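Local coordinates for PUA domain-containing protein (Aeropyrum pernix, PDB 2CX0), which is of unknown function but, as a PUA-domain protein, probably binds RNA and may take part in translation initiation, at residues V142-V147 / R166-L171. Sequence-based numbering, arbitrary orientation.
Sequences VGVAEV and RRVHRL
Carbonyl O of V142 is gripped by two successive amides, V168 N and H169 N, each 2.9 Å away. V168 N lies in the carbonyl plane, whereas H169 N is tilted from it. Two residues thus face one: a classic beta bulge in the antiparallel pairing of strands 138-145 and 163-170 of the PUA domain, placed where the chain turns a corner. Within it, V142 N donates a 2.6 Å bond to H169 O; past G143, V144 exchanges two backbone bonds with R166. A glycine suits this place because a CB would clash with R166 O, 3.1 Å from G143 CA. V168 sets CG2 against V144 CG2 at 3.9 Å, and Y77 touches both valines. With CG anti to the backbone N (chi1 177°), R166 runs alongside V144, whose CB lies over one guanidinium face, 4.0 Å from NH2. E146 OE2, also paired with R163, comes to the guanidinium edge, 3.8 Å from R166 NE, in a long salt bridge; a water links it to NH2. A leucine in place of R166 would probably leave E146 relying more on R163 and that water without its donor. Backbone bonds therefore fix the register, while the charge pairing is loose and partly water-mediated.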
ATOM      1  N   VAL A 142      -2.699  -0.657  -3.547  1.00  9.86           N
ATOM      2  CA  VAL A 142      -1.256  -0.894  -3.523  1.00  9.62           C
ATOM      3  C   VAL A 142      -1.115  -2.335  -3.983  1.00 12.42           C
ATOM      4  O   VAL A 142      -1.868  -3.183  -3.508  1.00 13.11           O
ATOM      5  CB  VAL A 142      -0.675  -0.747  -2.055  1.00 13.36           C
ATOM      6  CG1 VAL A 142       0.666  -1.376  -1.981  1.00 17.56           C
ATOM      7  CG2 VAL A 142      -0.531   0.815  -1.736  1.00 20.22           C
ATOM      8  N   GLY A 143      -0.158  -2.587  -4.872  1.00  9.46           N
ATOM      9  CA  GLY A 143       0.046  -3.930  -5.376  1.00 13.26           C
ATOM     10  C   GLY A 143       1.359  -4.172  -6.129  1.00 13.59           C
ATOM     11  O   GLY A 143       2.341  -3.425  -6.013  1.00 15.43           O
ATOM     12  N   VAL A 144       1.363  -5.261  -6.899  1.00 13.17           N
ATOM     13  CA  VAL A 144       2.552  -5.663  -7.585  1.00 14.59           C
ATOM     14  C   VAL A 144       2.399  -5.534  -9.089  1.00 13.84           C
ATOM     15  O   VAL A 144       1.432  -6.045  -9.676  1.00 12.87           O
ATOM     16  CB  VAL A 144       2.891  -7.144  -7.194  1.00 16.63           C
ATOM     17  CG1 VAL A 144       4.219  -7.591  -7.900  1.00  9.95           C
ATOM     18  CG2 VAL A 144       2.979  -7.284  -5.663  1.00 18.11           C
ATOM     19  N   ALA A 145       3.358  -4.853  -9.713  1.00 11.86           N
ATOM     20  CA  ALA A 145       3.286  -4.674 -11.164  1.00 16.50           C
ATOM     21  C   ALA A 145       3.419  -6.053 -11.832  1.00 16.38           C
ATOM     22  O   ALA A 145       4.282  -6.840 -11.473  1.00 12.76           O
ATOM     23  CB  ALA A 145       4.429  -3.744 -11.669  1.00  7.27           C
ATOM     24  N   GLU A 146       2.562  -6.328 -12.805  1.00 13.64           N
ATOM     25  CA  GLU A 146       2.619  -7.575 -13.570  1.00 18.56           C
ATOM     26  C   GLU A 146       3.341  -7.394 -14.886  1.00 22.63           C
ATOM     27  O   GLU A 146       3.599  -8.371 -15.596  1.00 25.08           O
ATOM     28  CB  GLU A 146       1.231  -8.090 -13.880  1.00 19.15           C
ATOM     29  CG  GLU A 146       0.539  -8.592 -12.651  1.00 37.17           C
ATOM     30  CD  GLU A 146       0.369 -10.113 -12.631  1.00 39.40           C
ATOM     31  OE1 GLU A 146       0.150 -10.715 -13.707  1.00 51.30           O
ATOM     32  OE2 GLU A 146       0.423 -10.703 -11.541  1.00 40.89           O
ATOM     33  N   VAL A 147       3.646  -6.155 -15.230  1.00 20.25           N
ATOM     34  CA  VAL A 147       4.388  -5.866 -16.468  1.00 21.64           C
ATOM     35  C   VAL A 147       5.360  -4.727 -16.213  1.00 20.51           C
ATOM     36  O   VAL A 147       5.154  -3.942 -15.282  1.00 16.52           O
ATOM     37  CB  VAL A 147       3.443  -5.469 -17.610  1.00 24.23           C
ATOM     38  CG1 VAL A 147       2.649  -6.693 -18.039  1.00 27.74           C
ATOM     39  CG2 VAL A 147       2.515  -4.346 -17.168  1.00 21.08           C
ATOM     40  N   ARG A 166      -1.392  -6.588  -9.619  1.00 11.56           N
ATOM     41  CA  ARG A 166      -2.032  -7.540  -8.740  1.00 11.04           C
ATOM     42  C   ARG A 166      -2.292  -6.819  -7.430  1.00 11.90           C
ATOM     43  O   ARG A 166      -1.367  -6.290  -6.776  1.00 12.03           O
ATOM     44  CB  ARG A 166      -1.131  -8.792  -8.558  1.00 16.32           C
ATOM     45  CG  ARG A 166      -1.705  -9.818  -7.587  1.00 20.03           C
ATOM     46  CD  ARG A 166      -1.076 -11.191  -7.757  1.00 31.98           C
ATOM     47  NE  ARG A 166       0.384 -11.169  -7.776  1.00 34.32           N
ATOM     48  CZ  ARG A 166       1.143 -11.067  -6.689  1.00 41.46           C
ATOM     49  NH1 ARG A 166       0.557 -10.970  -5.500  1.00 41.69           N
ATOM     50  NH2 ARG A 166       2.484 -11.093  -6.782  1.00 39.81           N
ATOM     51  N   ARG A 167      -3.567  -6.812  -7.041  1.00 10.27           N
ATOM     52  CA  ARG A 167      -3.967  -6.160  -5.803  1.00 14.27           C
ATOM     53  C   ARG A 167      -3.320  -6.776  -4.524  1.00 16.37           C
ATOM     54  O   ARG A 167      -3.269  -8.002  -4.387  1.00 14.48           O
ATOM     55  CB  ARG A 167      -5.529  -6.224  -5.677  1.00 13.96           C
ATOM     56  CG  ARG A 167      -6.020  -5.819  -4.264  1.00 12.17           C
ATOM     57  CD  ARG A 167      -7.293  -6.590  -3.853  1.00 11.65           C
ATOM     58  NE  ARG A 167      -6.989  -8.016  -3.631  1.00 16.09           N
ATOM     59  CZ  ARG A 167      -7.382  -9.018  -4.408  1.00 17.83           C
ATOM     60  NH1 ARG A 167      -8.118  -8.796  -5.480  1.00 19.54           N
ATOM     61  NH2 ARG A 167      -6.995 -10.252  -4.119  1.00 23.92           N
ATOM     62  N   VAL A 168      -2.758  -5.944  -3.644  1.00 12.03           N
ATOM     63  CA  VAL A 168      -2.269  -6.439  -2.346  1.00 11.59           C
ATOM     64  C   VAL A 168      -3.130  -5.788  -1.221  1.00 11.09           C
ATOM     65  O   VAL A 168      -3.621  -6.446  -0.304  1.00 11.02           O
ATOM     66  CB  VAL A 168      -0.804  -6.095  -2.155  1.00 11.99           C
ATOM     67  CG1 VAL A 168      -0.357  -6.279  -0.647  1.00 14.12           C
ATOM     68  CG2 VAL A 168       0.027  -7.014  -3.116  1.00 12.93           C
ATOM     69  N   HIS A 169      -3.334  -4.482  -1.311  1.00  9.92           N
ATOM     70  CA  HIS A 169      -4.111  -3.741  -0.313  1.00  9.91           C
ATOM     71  C   HIS A 169      -4.902  -2.646  -1.040  1.00 13.16           C
ATOM     72  O   HIS A 169      -4.370  -1.979  -1.973  1.00 13.41           O
ATOM     73  CB  HIS A 169      -3.171  -3.127   0.738  1.00  9.34           C
ATOM     74  CG  HIS A 169      -3.801  -2.049   1.566  1.00 13.62           C
ATOM     75  ND1 HIS A 169      -3.300  -0.764   1.640  1.00 18.31           N
ATOM     76  CD2 HIS A 169      -4.842  -2.097   2.430  1.00  7.69           C
ATOM     77  CE1 HIS A 169      -4.015  -0.063   2.529  1.00  9.66           C
ATOM     78  NE2 HIS A 169      -4.954  -0.857   3.018  1.00 16.58           N
ATOM     79  N   ARG A 170      -6.167  -2.435  -0.631  1.00 11.91           N
ATOM     80  CA  ARG A 170      -6.966  -1.453  -1.349  1.00  9.22           C
ATOM     81  C   ARG A 170      -7.958  -0.719  -0.457  1.00 13.39           C
ATOM     82  O   ARG A 170      -8.257  -1.167   0.643  1.00 10.75           O
ATOM     83  CB  ARG A 170      -7.717  -2.120  -2.521  1.00 10.24           C
ATOM     84  CG  ARG A 170      -8.636  -3.304  -2.090  1.00  7.95           C
ATOM     85  CD  ARG A 170     -10.027  -2.871  -1.591  1.00  8.87           C
ATOM     86  NE  ARG A 170     -10.799  -4.097  -1.269  1.00  9.54           N
ATOM     87  CZ  ARG A 170     -12.038  -4.106  -0.775  1.00 15.44           C
ATOM     88  NH1 ARG A 170     -12.683  -2.947  -0.563  1.00 12.14           N
ATOM     89  NH2 ARG A 170     -12.595  -5.286  -0.440  1.00 11.23           N
ATOM     90  N   LEU A 171      -8.425   0.430  -0.948  1.00 10.28           N
ATOM     91  CA  LEU A 171      -9.372   1.276  -0.205  1.00  9.79           C
ATOM     92  C   LEU A 171     -10.606   0.474   0.296  1.00 12.35           C
ATOM     93  O   LEU A 171     -11.326  -0.114  -0.523  1.00 11.62           O
ATOM     94  CB  LEU A 171      -9.856   2.372  -1.155  1.00 14.04           C
ATOM     95  CG  LEU A 171     -10.134   3.690  -0.412  1.00 26.93           C
ATOM     96  CD1 LEU A 171     -10.339   4.900  -1.374  1.00 27.39           C
ATOM     97  CD2 LEU A 171     -11.289   3.426   0.466  1.00 22.40           C
TER
HETATM   98  O   HOH W   1       3.252 -10.652  -9.907  1.00 52.29           O